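EF0056 (Enterococcus faecalis, PDB 6ORI) is of unknown function but, as an enterococcal surface protein with an immunoglobulin-like N-terminal region, is probably linked to biofilm formation at the cell surface. Local coordinates at residues H244-E249 with R338-R343; Q35-A40 with F211-V216; A265-D270 with L305-R310; S231-A236 with G279-M284; N49-E54 with K146-I151. One frame throughout, in Å; residues are numbered along the deposited sequence.

Interaction 1. Residues H244-E249 with R338-R343; sequences HKLTKE and RPIVVR
The imidazole of H244 is approached obliquely by V342 CB from the partner strand, while L246 CG lies over one of its faces, 4.2 Å above the plane and offset toward the rim. L246 CB then meets I340 CB at 4.1 Å on the same face of the sheet. Strands 239-248 and 340-348 are neighbours in the five-stranded antiparallel sheet, and their ladder illustrates how backbone fixes side-chain register: H244/V342 and L246/I340 are hydrogen-bonded pairs, with L246 N to I340 O at 2.8 Å, and K245/V341 is the non-hydrogen-bonded pair between them. On the other face K245 runs fully extended alongside P339, its CE 3.8 Å from P339 CB, before NZ bonds to S32 O. K248 crosses I340 at about a right angle, CE lying 3.2 Å from R338 O, and its NZ is held by carbonyls of S336, F332 and F252. The contact thus uses the lysines twice, as methylene packing surface and as ammonium groups whose charge is probably balanced largely by carbonyl dipoles.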
# COMPACT_ATOMS: atom_id res chain seq x y z
N HIS A 244 4.03 -2.37 5.87
CA HIS A 244 2.65 -2.35 6.29
C HIS A 244 2.37 -0.95 6.82
O HIS A 244 2.89 -0.55 7.86
CB HIS A 244 2.43 -3.41 7.38
CG HIS A 244 1.03 -3.45 7.91
ND1 HIS A 244 0.74 -3.93 9.18
CD2 HIS A 244 -0.16 -3.15 7.35
CE1 HIS A 244 -0.56 -3.88 9.38
NE2 HIS A 244 -1.13 -3.39 8.28
N LYS A 245 1.57 -0.19 6.07
CA LYS A 245 1.31 1.19 6.42
C LYS A 245 -0.13 1.38 6.89
O LYS A 245 -1.07 0.91 6.25
CB LYS A 245 1.63 2.11 5.24
CG LYS A 245 1.57 3.59 5.58
CD LYS A 245 2.04 4.48 4.44
CE LYS A 245 2.12 5.94 4.87
NZ LYS A 245 2.62 6.79 3.76
N LEU A 246 -0.27 2.05 8.03
CA LEU A 246 -1.56 2.31 8.66
C LEU A 246 -1.87 3.78 8.60
O LEU A 246 -1.07 4.62 9.06
CB LEU A 246 -1.55 1.83 10.12
CG LEU A 246 -1.23 0.35 10.28
CD1 LEU A 246 -1.15 0.02 11.74
CD2 LEU A 246 -2.28 -0.50 9.64
N THR A 247 -3.00 4.10 7.99
CA THR A 247 -3.51 5.46 7.87
C THR A 247 -4.50 5.65 9.01
O THR A 247 -5.49 4.90 9.11
CB THR A 247 -4.23 5.57 6.53
OG1 THR A 247 -3.30 5.30 5.46
CG2 THR A 247 -4.92 6.92 6.35
N LYS A 248 -4.27 6.64 9.85
CA LYS A 248 -5.16 6.88 10.98
C LYS A 248 -6.41 7.66 10.61
O LYS A 248 -6.45 8.38 9.62
CB LYS A 248 -4.41 7.64 12.06
CG LYS A 248 -3.25 6.88 12.67
CD LYS A 248 -2.60 7.71 13.81
CE LYS A 248 -1.41 7.02 14.40
NZ LYS A 248 -0.90 7.79 15.59
N GLU A 249 -7.42 7.52 11.45
CA GLU A 249 -8.62 8.33 11.36
C GLU A 249 -8.40 9.68 12.07
O GLU A 249 -8.72 10.74 11.52
CB GLU A 249 -9.78 7.56 12.01
CG GLU A 249 -11.13 8.26 11.94
CD GLU A 249 -11.69 8.32 10.54
OE1 GLU A 249 -11.22 7.55 9.66
OE2 GLU A 249 -12.60 9.14 10.31
N ARG A 338 -0.11 11.37 12.25
CA ARG A 338 0.79 10.81 11.25
C ARG A 338 0.62 9.30 11.14
O ARG A 338 0.26 8.61 12.11
CB ARG A 338 2.25 11.14 11.57
CG ARG A 338 2.60 12.58 11.31
CD ARG A 338 4.03 12.95 11.72
NE ARG A 338 4.21 12.93 13.17
CZ ARG A 338 4.76 11.96 13.88
NH1 ARG A 338 5.24 10.87 13.29
NH2 ARG A 338 4.83 12.08 15.19
N PRO A 339 0.90 8.75 9.96
CA PRO A 339 0.73 7.31 9.74
C PRO A 339 1.84 6.50 10.38
O PRO A 339 2.86 7.01 10.85
CB PRO A 339 0.80 7.16 8.22
CG PRO A 339 1.62 8.33 7.79
CD PRO A 339 1.27 9.46 8.72
N ILE A 340 1.60 5.20 10.39
CA ILE A 340 2.50 4.22 10.97
C ILE A 340 3.00 3.30 9.87
O ILE A 340 2.23 2.89 9.01
CB ILE A 340 1.74 3.38 12.01
CG1 ILE A 340 1.26 4.28 13.16
CG2 ILE A 340 2.58 2.19 12.47
CD1 ILE A 340 0.22 3.66 14.04
N VAL A 341 4.28 2.96 9.91
CA VAL A 341 4.85 1.96 9.01
C VAL A 341 5.52 0.89 9.85
O VAL A 341 6.38 1.22 10.68
CB VAL A 341 5.87 2.58 8.03
CG1 VAL A 341 6.52 1.51 7.17
CG2 VAL A 341 5.19 3.59 7.13
N VAL A 342 5.10 -0.35 9.64
CA VAL A 342 5.70 -1.55 10.24
C VAL A 342 6.40 -2.24 9.10
O VAL A 342 5.78 -2.52 8.09
CB VAL A 342 4.61 -2.45 10.85
CG1 VAL A 342 5.22 -3.71 11.46
CG2 VAL A 342 3.81 -1.68 11.91
N ARG A 343 7.68 -2.52 9.25
CA ARG A 343 8.47 -3.08 8.17
C ARG A 343 8.90 -4.51 8.49
O ARG A 343 9.45 -4.77 9.58
CB ARG A 343 9.68 -2.18 7.88
CG ARG A 343 10.66 -2.81 6.91
CD ARG A 343 11.65 -1.77 6.43
NE ARG A 343 10.96 -0.74 5.66
CZ ARG A 343 11.36 0.52 5.51
NH1 ARG A 343 12.46 0.95 6.08
NH2 ARG A 343 10.62 1.36 4.80

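Interaction 2. Residues Q35-A40 with F211-V216; sequences QFNPKA and FKHGSV
A water bridges F36 and H213, donating to F36 O at 2.7 Å and lying 2.8 Å from H213 NE2, in the plane of the imidazole and at its edge. The ring is the centrepiece of this contact between two strands too far apart to bond directly. With CG anti to the backbone N (chi1 -170°), it reaches in between the side chains of Q35 and N37. N37 slides past it in the opposite direction, N37 OD1 approaching H213 CE1 to 3.5 Å with the amide and ring planes 49° apart, while N37 ND2 bonds to Y56 OH. On the other flank Q35 bends at chi2, bringing OE1 to 3.7 Å from H213 CD2 near the ring plane. That oxygen also lies 3.3 Å from S215 OG, at best a weak bond; Q35 NE2 is held by D33. K212 and H213 both face T247 of strand 239-248, a classic beta bulge within strand 211-221. The short strand axes pass 8.8 Å apart at 100°, so that strand 31-38, paired with 50-59, lies across strand 211-221, an edge strand of the five-stranded sheet within this chain, next to 239-248.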
# COMPACT_ATOMS: atom_id res chain seq x y z
N GLN A 35 -3.15 7.40 -0.43
CA GLN A 35 -3.68 6.05 -0.60
C GLN A 35 -4.86 6.06 -1.54
O GLN A 35 -5.64 7.01 -1.57
CB GLN A 35 -4.15 5.48 0.72
CG GLN A 35 -3.12 5.41 1.81
CD GLN A 35 -2.08 4.37 1.58
OE1 GLN A 35 -2.29 3.39 0.86
NE2 GLN A 35 -0.93 4.59 2.16
N PHE A 36 -4.99 4.97 -2.30
CA PHE A 36 -6.12 4.69 -3.18
C PHE A 36 -6.84 3.48 -2.63
O PHE A 36 -6.25 2.42 -2.48
CB PHE A 36 -5.61 4.40 -4.60
CG PHE A 36 -6.66 4.04 -5.60
CD1 PHE A 36 -7.51 4.99 -6.14
CD2 PHE A 36 -6.78 2.74 -6.02
CE1 PHE A 36 -8.46 4.63 -7.08
CE2 PHE A 36 -7.73 2.40 -6.97
CZ PHE A 36 -8.56 3.34 -7.48
N ASN A 37 -8.12 3.66 -2.31
CA ASN A 37 -8.89 2.62 -1.64
C ASN A 37 -10.15 2.28 -2.43
O ASN A 37 -11.21 2.86 -2.20
CB ASN A 37 -9.26 3.02 -0.22
CG ASN A 37 -10.00 1.91 0.52
OD1 ASN A 37 -9.90 0.75 0.14
ND2 ASN A 37 -10.75 2.27 1.52
N PRO A 38 -10.04 1.32 -3.35
CA PRO A 38 -11.19 0.88 -4.15
C PRO A 38 -11.98 -0.21 -3.46
O PRO A 38 -11.41 -1.03 -2.69
CB PRO A 38 -10.51 0.31 -5.41
CG PRO A 38 -9.24 -0.30 -4.89
CD PRO A 38 -8.80 0.60 -3.73
N LYS A 39 -13.28 -0.25 -3.72
CA LYS A 39 -14.09 -1.37 -3.28
C LYS A 39 -13.67 -2.65 -4.00
O LYS A 39 -13.12 -2.61 -5.11
CB LYS A 39 -15.56 -1.09 -3.58
CG LYS A 39 -16.17 0.00 -2.74
CD LYS A 39 -16.21 -0.37 -1.28
CE LYS A 39 -16.95 0.68 -0.49
NZ LYS A 39 -16.31 0.92 0.82
N ALA A 40 -13.92 -3.79 -3.38
CA ALA A 40 -13.68 -5.08 -4.03
C ALA A 40 -14.57 -5.29 -5.26
O ALA A 40 -15.73 -4.85 -5.26
CB ALA A 40 -13.90 -6.20 -3.04
N PHE A 211 -8.43 3.64 12.92
CA PHE A 211 -7.71 3.51 11.65
C PHE A 211 -8.64 3.64 10.48
O PHE A 211 -9.79 3.19 10.54
CB PHE A 211 -6.94 2.19 11.62
CG PHE A 211 -5.84 2.17 12.61
CD1 PHE A 211 -4.65 2.79 12.34
CD2 PHE A 211 -6.00 1.56 13.84
CE1 PHE A 211 -3.63 2.80 13.26
CE2 PHE A 211 -4.99 1.59 14.76
CZ PHE A 211 -3.80 2.22 14.47
N LYS A 212 -8.15 4.27 9.43
CA LYS A 212 -8.89 4.48 8.21
C LYS A 212 -8.56 3.47 7.12
O LYS A 212 -9.41 3.09 6.34
CB LYS A 212 -8.64 5.90 7.72
CG LYS A 212 -9.59 6.33 6.62
CD LYS A 212 -9.24 7.65 5.99
CE LYS A 212 -9.37 8.80 6.96
NZ LYS A 212 -10.74 9.01 7.50
N HIS A 213 -7.30 3.02 7.07
CA HIS A 213 -6.85 2.18 5.98
C HIS A 213 -5.55 1.49 6.35
O HIS A 213 -4.75 2.00 7.13
CB HIS A 213 -6.65 3.06 4.73
CG HIS A 213 -6.40 2.32 3.46
ND1 HIS A 213 -7.35 1.55 2.84
CD2 HIS A 213 -5.29 2.25 2.69
CE1 HIS A 213 -6.85 1.04 1.73
NE2 HIS A 213 -5.61 1.46 1.61
N GLY A 214 -5.35 0.31 5.78
CA GLY A 214 -4.11 -0.42 5.85
C GLY A 214 -3.69 -0.80 4.44
O GLY A 214 -4.52 -1.11 3.59
N SER A 215 -2.39 -0.79 4.21
CA SER A 215 -1.84 -1.16 2.93
C SER A 215 -0.55 -1.90 3.15
O SER A 215 0.09 -1.78 4.19
CB SER A 215 -1.61 0.08 2.05
OG SER A 215 -0.81 1.04 2.72
N VAL A 216 -0.17 -2.71 2.16
CA VAL A 216 1.12 -3.37 2.14
C VAL A 216 1.80 -3.12 0.80
O VAL A 216 1.28 -3.52 -0.24
CB VAL A 216 0.96 -4.88 2.39
CG1 VAL A 216 2.28 -5.60 2.18
CG2 VAL A 216 0.48 -5.13 3.80
O HOH W 1 -4.91 0.62 -0.97

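Interaction 3. Residues A265-D270 with L305-R310; sequences ANYKID and LAIERR
Y267 lies between L305 and I307, and each aliphatic side chain takes a different part of its ring. L305 comes in obliquely, its CD1 3.7 Å from Y267 CE1, whereas I307 CG2 sits at the ring edge, in plane, 3.6 Å from Y267 CE2. Beyond it I307 turns its other branch to I269, the two side chains crossing at about a right angle with I307 CD1 3.9 Å from I269 CD1. CB of Y267 points toward the loop, and with CG between the backbone N and the carbonyl carbon (chi1 43°) the ring reaches A306. This is packing between two layers of an antiparallel beta sandwich, consistent with an immunoglobulin-like domain: strand 264-269 belongs to the four-stranded sheet, and residues 305-310 continue from strand 300-304 at the margin of the five-stranded one. Y344 and I280 pack around the same cluster. At its outer end the phenol turns polar. Y267 OH donates to A306 O over 2.7 Å, in the carbonyl plane, and accepts from a water 2.7 Å away. That water in turn accepts from A306 N at 2.9 Å, so the hydroxyl is tied to A306 O directly and to A306 N through the water. Further along the loop, away from the strand, R310 grips the E308 carboxylate side-on, R310 NE 2.8 Å from E308 OE2, a salt bridge within the loop itself.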
# COMPACT_ATOMS: atom_id res chain seq x y z
N ALA A 265 1.19 -7.76 15.99
CA ALA A 265 1.52 -7.46 14.60
C ALA A 265 1.53 -8.78 13.85
O ALA A 265 2.18 -9.73 14.29
CB ALA A 265 2.90 -6.79 14.56
N ASN A 266 0.79 -8.84 12.76
CA ASN A 266 0.59 -10.06 11.97
C ASN A 266 1.06 -9.90 10.56
O ASN A 266 0.92 -8.82 9.97
CB ASN A 266 -0.90 -10.48 11.89
CG ASN A 266 -1.49 -10.79 13.22
OD1 ASN A 266 -1.56 -11.96 13.60
ND2 ASN A 266 -1.91 -9.77 13.94
N TYR A 267 1.58 -10.98 9.99
CA TYR A 267 2.11 -10.97 8.64
C TYR A 267 1.89 -12.34 8.05
O TYR A 267 1.91 -13.35 8.75
CB TYR A 267 3.60 -10.55 8.63
CG TYR A 267 4.38 -11.21 9.75
CD1 TYR A 267 4.41 -10.68 11.01
CD2 TYR A 267 5.03 -12.41 9.54
CE1 TYR A 267 5.08 -11.32 12.07
CE2 TYR A 267 5.70 -13.05 10.56
CZ TYR A 267 5.72 -12.51 11.83
OH TYR A 267 6.36 -13.17 12.86
N LYS A 268 1.66 -12.36 6.75
CA LYS A 268 1.43 -13.59 6.01
C LYS A 268 2.15 -13.50 4.70
O LYS A 268 2.04 -12.50 3.98
CB LYS A 268 -0.06 -13.82 5.76
CG LYS A 268 -0.37 -15.17 5.09
CD LYS A 268 -1.88 -15.34 4.87
CE LYS A 268 -2.23 -16.76 4.45
NZ LYS A 268 -1.54 -17.15 3.19
N ILE A 269 2.94 -14.51 4.37
CA ILE A 269 3.64 -14.52 3.09
C ILE A 269 3.21 -15.71 2.26
O ILE A 269 2.89 -16.78 2.79
CB ILE A 269 5.17 -14.49 3.25
CG1 ILE A 269 5.74 -15.85 3.67
CG2 ILE A 269 5.58 -13.38 4.23
CD1 ILE A 269 7.24 -15.97 3.50
N ASP A 270 3.22 -15.49 0.96
CA ASP A 270 2.78 -16.46 -0.01
C ASP A 270 3.40 -17.82 0.29
O ASP A 270 4.59 -17.94 0.51
CB ASP A 270 3.23 -15.98 -1.40
CG ASP A 270 2.57 -16.73 -2.53
OD1 ASP A 270 2.83 -17.94 -2.70
OD2 ASP A 270 1.79 -16.08 -3.25
N LEU A 305 11.70 -12.47 13.85
CA LEU A 305 10.35 -13.03 13.72
C LEU A 305 10.36 -14.45 13.21
O LEU A 305 11.33 -14.89 12.56
CB LEU A 305 9.56 -12.18 12.72
CG LEU A 305 9.37 -10.72 13.12
CD1 LEU A 305 8.56 -10.01 12.03
CD2 LEU A 305 8.69 -10.55 14.47
N ALA A 306 9.27 -15.17 13.46
CA ALA A 306 9.08 -16.51 12.93
C ALA A 306 7.86 -16.57 12.03
O ALA A 306 6.96 -15.71 12.10
CB ALA A 306 8.90 -17.49 14.07
N ILE A 307 7.79 -17.59 11.19
CA ILE A 307 6.56 -17.92 10.48
C ILE A 307 6.33 -19.40 10.63
O ILE A 307 7.24 -20.16 10.97
CB ILE A 307 6.58 -17.58 8.99
CG1 ILE A 307 7.81 -18.18 8.31
CG2 ILE A 307 6.43 -16.06 8.78
CD1 ILE A 307 7.77 -18.02 6.80
N GLU A 308 5.10 -19.80 10.37
CA GLU A 308 4.67 -21.19 10.46
C GLU A 308 5.16 -21.91 9.22
O GLU A 308 4.83 -21.53 8.09
CB GLU A 308 3.15 -21.24 10.53
CG GLU A 308 2.58 -22.67 10.53
CD GLU A 308 3.15 -23.49 11.67
OE1 GLU A 308 2.86 -23.15 12.83
OE2 GLU A 308 3.90 -24.46 11.42
N ARG A 309 5.97 -22.93 9.44
CA ARG A 309 6.64 -23.66 8.36
C ARG A 309 6.24 -25.13 8.26
O ARG A 309 6.72 -25.85 7.38
CB ARG A 309 8.14 -23.56 8.54
CG ARG A 309 8.69 -22.15 8.36
CD ARG A 309 10.17 -22.15 8.65
NE ARG A 309 10.79 -20.83 8.62
CZ ARG A 309 11.16 -20.20 7.51
NH1 ARG A 309 10.93 -20.72 6.32
NH2 ARG A 309 11.74 -19.03 7.59
N ARG A 310 5.37 -25.60 9.13
CA ARG A 310 4.95 -27.00 9.05
C ARG A 310 3.98 -27.21 7.90
O ARG A 310 2.89 -26.63 7.87
CB ARG A 310 4.31 -27.46 10.37
CG ARG A 310 5.30 -27.53 11.50
CD ARG A 310 4.65 -27.73 12.85
NE ARG A 310 3.89 -26.55 13.27
CZ ARG A 310 3.27 -26.44 14.44
NH1 ARG A 310 3.27 -27.46 15.29
NH2 ARG A 310 2.62 -25.33 14.77
O HOH W 2 7.19 -14.27 15.22

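Interaction 4. Residues S231-A236 with G279-M284; sequences SGSTGA and GIQMHM
Q281 reaches from its strand to the backbone of G232 and S233. CB points toward the loop, with CG beside the backbone N, and the chain then runs straight on (chi2 -171°), carrying the amide to the loop. CD lies 3.6 Å from S233 O, a carbonyl that has its own donor in Q347 NE2. At the tip OE1 is gripped twice. S233 N donates to Q281 OE1 over 3.0 Å with an angle of 162° at the hydrogen, tilted out of the amide plane, while H283 NE2 donates to the same oxygen over 2.9 Å, nearly straight at 173° and on a lone pair, with the amide carbon at the ring edge, in the plane of the imidazole. Q281 NE2, the other half of the amide, gives a proton to a water 3.1 Å away, and that water donates to S231 O at 3.0 Å and also bonds to S233 OG. G232, lacking a side chain, lets its CA come within 3.3 Å of Q281 OE1 and 3.6 Å of H283 NE2. The loop between strands 211-221 and 239-248 is thereby joined to strand 277-284 by one direct bond from backbone to side chain and a water bridge, not by strand pairing. Two donors on the oxygen and an acceptor water at the nitrogen fix the amide's flip, and the bond from H283 places a proton on NE2.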
# COMPACT_ATOMS: atom_id res chain seq x y z
N SER A 231 21.95 -2.47 12.77
CA SER A 231 21.14 -3.49 13.44
C SER A 231 20.35 -4.37 12.46
O SER A 231 20.18 -5.57 12.68
CB SER A 231 20.19 -2.84 14.45
OG SER A 231 19.16 -2.07 13.83
N GLY A 232 19.87 -3.76 11.38
CA GLY A 232 19.04 -4.46 10.41
C GLY A 232 19.75 -4.62 9.07
O GLY A 232 20.61 -3.80 8.74
N SER A 233 19.39 -5.65 8.32
CA SER A 233 20.08 -5.95 7.06
C SER A 233 19.27 -6.85 6.16
O SER A 233 18.35 -7.52 6.61
CB SER A 233 21.43 -6.59 7.36
OG SER A 233 21.29 -7.56 8.38
N THR A 234 19.62 -6.92 4.88
CA THR A 234 18.87 -7.74 3.92
C THR A 234 19.38 -9.15 3.59
O THR A 234 18.71 -9.94 2.92
CB THR A 234 18.77 -7.03 2.58
OG1 THR A 234 20.06 -6.59 2.15
CG2 THR A 234 17.87 -5.82 2.74
N GLY A 235 20.60 -9.41 3.98
CA GLY A 235 21.23 -10.70 3.77
C GLY A 235 21.90 -10.86 2.41
O GLY A 235 21.81 -10.00 1.53
N ALA A 236 22.59 -11.98 2.23
CA ALA A 236 23.45 -12.17 1.06
C ALA A 236 22.71 -12.28 -0.27
O ALA A 236 23.33 -12.13 -1.33
CB ALA A 236 24.30 -13.42 1.24
N GLY A 279 15.81 -15.75 7.55
CA GLY A 279 15.54 -14.77 8.58
C GLY A 279 14.42 -13.83 8.19
O GLY A 279 14.23 -13.47 7.03
N ILE A 280 13.68 -13.41 9.21
CA ILE A 280 12.62 -12.42 9.06
C ILE A 280 12.84 -11.40 10.15
O ILE A 280 12.77 -11.73 11.34
CB ILE A 280 11.22 -13.04 9.19
CG1 ILE A 280 11.07 -14.17 8.18
CG2 ILE A 280 10.15 -11.97 8.97
CD1 ILE A 280 9.88 -15.04 8.41
N GLN A 281 13.15 -10.17 9.76
CA GLN A 281 13.39 -9.08 10.71
C GLN A 281 12.22 -8.13 10.76
O GLN A 281 11.63 -7.82 9.74
CB GLN A 281 14.63 -8.25 10.34
CG GLN A 281 15.87 -9.09 10.04
CD GLN A 281 17.13 -8.26 9.89
OE1 GLN A 281 17.12 -7.04 9.71
NE2 GLN A 281 18.26 -8.94 9.97
N MET A 282 11.92 -7.64 11.95
CA MET A 282 10.95 -6.57 12.13
C MET A 282 11.73 -5.30 12.35
O MET A 282 12.66 -5.26 13.19
CB MET A 282 10.08 -6.84 13.35
CG MET A 282 8.87 -5.95 13.43
SD MET A 282 7.92 -6.40 14.89
CE MET A 282 6.49 -5.36 14.65
N HIS A 283 11.41 -4.26 11.58
CA HIS A 283 12.03 -2.96 11.77
C HIS A 283 11.01 -1.94 12.20
O HIS A 283 9.87 -1.95 11.72
CB HIS A 283 12.67 -2.45 10.47
CG HIS A 283 13.86 -3.24 10.02
ND1 HIS A 283 14.72 -2.80 9.03
CD2 HIS A 283 14.35 -4.44 10.43
CE1 HIS A 283 15.67 -3.70 8.83
NE2 HIS A 283 15.48 -4.70 9.68
N MET A 284 11.44 -1.03 13.06
CA MET A 284 10.69 0.14 13.43
C MET A 284 11.04 1.25 12.47
O MET A 284 12.23 1.49 12.20
CB MET A 284 11.04 0.54 14.85
CG MET A 284 10.28 1.77 15.31
SD MET A 284 10.68 2.31 16.98
CE MET A 284 9.77 1.11 17.94
O HOH W 3 20.99 -7.71 10.81

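Interaction 5. Residues N49-E54 with K146-I151; sequences NTIDFE and KNLDEI
The backbones of N49 and N147 approach to 4.1 Å between their CA atoms, where the residue just before strand 50-59 passes the one just before helix 148-155. This is the N-terminus of helix 148-155 packed against the start of strand 50-59, with N147 at the N-cap position, its carbonyl O accepting the first helical bond from I151 N at 3.1 Å, although its side chain makes no capping bond. Strand 50-59 pairs here with strand 135-144, which is followed, after a short loop, by the helix, and a backbone bond between L148 and G48 adds a tie. L148 carries the apolar part of the contact. Its CD1 sits 3.9 Å from I51 CG1, the two side chains crossing at about a right angle, and 3.6 Å from T50 O, so a single methyl group spans two residues of the strand; V45 also packs on this leucine. N49 touches differently, through its methylene: CB lies 3.4 Å from K146 O and 3.5 Å from N147 OD1. With CG between the backbone N and the carbonyl carbon (chi1 70°), the amide of N49 is led away from the helix, and its ND2 is taken by F144 O. What the two asparagines share at their polar ends is water-mediated: a water donates to N147 OD1 at 2.7 Å and, weakly, to N49 OD1 at 3.4 Å.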
# COMPACT_ATOMS: atom_id res chain seq x y z
N ASN A 49 -20.68 -1.34 -14.38
CA ASN A 49 -19.51 -0.82 -15.08
C ASN A 49 -18.74 0.21 -14.27
O ASN A 49 -18.07 1.08 -14.83
CB ASN A 49 -19.88 -0.20 -16.43
CG ASN A 49 -20.64 1.08 -16.29
OD1 ASN A 49 -21.46 1.26 -15.39
ND2 ASN A 49 -20.36 2.00 -17.18
N THR A 50 -18.82 0.11 -12.95
CA THR A 50 -18.14 1.07 -12.08
C THR A 50 -17.35 0.42 -10.95
O THR A 50 -17.71 -0.62 -10.42
CB THR A 50 -19.14 2.09 -11.47
OG1 THR A 50 -20.20 1.39 -10.79
CG2 THR A 50 -19.72 2.98 -12.54
N ILE A 51 -16.27 1.09 -10.58
CA ILE A 51 -15.56 0.78 -9.34
C ILE A 51 -15.56 2.03 -8.47
O ILE A 51 -15.06 3.07 -8.88
CB ILE A 51 -14.12 0.31 -9.60
CG1 ILE A 51 -14.12 -1.01 -10.37
CG2 ILE A 51 -13.32 0.20 -8.28
CD1 ILE A 51 -12.74 -1.45 -10.83
N ASP A 52 -16.11 1.92 -7.26
CA ASP A 52 -16.12 3.01 -6.31
C ASP A 52 -14.79 3.04 -5.57
O ASP A 52 -14.19 1.98 -5.31
CB ASP A 52 -17.25 2.85 -5.29
CG ASP A 52 -18.64 3.06 -5.88
OD1 ASP A 52 -18.79 3.45 -7.06
OD2 ASP A 52 -19.60 2.84 -5.11
N PHE A 53 -14.35 4.24 -5.16
CA PHE A 53 -13.09 4.37 -4.42
C PHE A 53 -13.08 5.65 -3.61
O PHE A 53 -13.90 6.54 -3.83
CB PHE A 53 -11.85 4.32 -5.35
CG PHE A 53 -11.69 5.53 -6.26
CD1 PHE A 53 -10.97 6.65 -5.88
CD2 PHE A 53 -12.27 5.52 -7.51
CE1 PHE A 53 -10.83 7.72 -6.74
CE2 PHE A 53 -12.12 6.59 -8.38
CZ PHE A 53 -11.42 7.69 -7.99
N GLU A 54 -12.12 5.75 -2.70
CA GLU A 54 -11.78 6.99 -2.02
C GLU A 54 -10.28 7.18 -2.12
O GLU A 54 -9.51 6.21 -2.32
CB GLU A 54 -12.15 6.95 -0.54
CG GLU A 54 -13.61 6.72 -0.29
CD GLU A 54 -14.00 6.79 1.17
OE1 GLU A 54 -13.23 6.34 2.06
OE2 GLU A 54 -15.10 7.28 1.43
N LYS A 146 -17.62 -0.91 -20.73
CA LYS A 146 -18.36 -2.17 -20.69
C LYS A 146 -18.52 -2.57 -19.25
O LYS A 146 -17.78 -2.11 -18.38
CB LYS A 146 -17.56 -3.31 -21.36
CG LYS A 146 -17.22 -3.14 -22.80
CD LYS A 146 -16.29 -4.29 -23.24
CE LYS A 146 -15.83 -4.14 -24.68
NZ LYS A 146 -16.95 -4.29 -25.64
N ASN A 147 -19.44 -3.47 -18.98
CA ASN A 147 -19.55 -4.01 -17.65
C ASN A 147 -18.33 -4.87 -17.27
O ASN A 147 -17.66 -5.43 -18.15
CB ASN A 147 -20.82 -4.83 -17.51
CG ASN A 147 -22.06 -3.97 -17.53
OD1 ASN A 147 -22.05 -2.83 -17.08
ND2 ASN A 147 -23.15 -4.52 -18.04
N LEU A 148 -18.07 -4.97 -15.98
CA LEU A 148 -16.85 -5.60 -15.52
C LEU A 148 -16.84 -7.10 -15.79
O LEU A 148 -15.76 -7.65 -16.04
CB LEU A 148 -16.63 -5.27 -14.05
CG LEU A 148 -16.10 -3.83 -13.93
CD1 LEU A 148 -16.42 -3.23 -12.58
CD2 LEU A 148 -14.61 -3.79 -14.19
N ASP A 149 -18.00 -7.76 -15.78
CA ASP A 149 -18.05 -9.18 -16.14
C ASP A 149 -17.55 -9.41 -17.56
O ASP A 149 -16.79 -10.35 -17.80
CB ASP A 149 -19.44 -9.81 -15.92
CG ASP A 149 -20.60 -9.10 -16.63
OD1 ASP A 149 -20.43 -8.14 -17.41
OD2 ASP A 149 -21.76 -9.53 -16.40
N GLU A 150 -17.93 -8.54 -18.48
CA GLU A 150 -17.47 -8.64 -19.87
C GLU A 150 -15.98 -8.36 -19.96
O GLU A 150 -15.26 -9.01 -20.70
CB GLU A 150 -18.24 -7.68 -20.78
CG GLU A 150 -19.72 -8.00 -20.86
CD GLU A 150 -20.45 -7.03 -21.77
OE1 GLU A 150 -19.85 -6.57 -22.78
OE2 GLU A 150 -21.63 -6.72 -21.47
N ILE A 151 -15.50 -7.38 -19.20
CA ILE A 151 -14.07 -7.09 -19.18
C ILE A 151 -13.29 -8.27 -18.60
O ILE A 151 -12.26 -8.67 -19.15
CB ILE A 151 -13.80 -5.80 -18.38
CG1 ILE A 151 -14.43 -4.60 -19.10
CG2 ILE A 151 -12.29 -5.61 -18.16
CD1 ILE A 151 -14.44 -3.33 -18.26
O HOH W 4 -23.71 -0.76 -17.02

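In the fold
Interactions 5 and 4 lie on opposite sides of the chain's centre, their own centres about 40 Å apart. Interactions 5 and 2 share the neighbouring strands 31-38 and 50-59; residues 146-151 precede 211-216, which closes interaction 2. Later, interaction 4 crosses both 1 and 3 along the chain, while 3 falls within the span of 1, so distant parts of the chain meet in the later sheets. The five-stranded sheet connects interactions 2, 1 and 4; interaction 3 sets the loop after edge strand 300-304 against strand 264-269 of the four-stranded sheet. Interactions 1 and 2, centred about 11 Å apart, touch across neighbouring strands 211-221 and 239-248, and interaction 2 brings strand 31-38 of the first sheet against that edge.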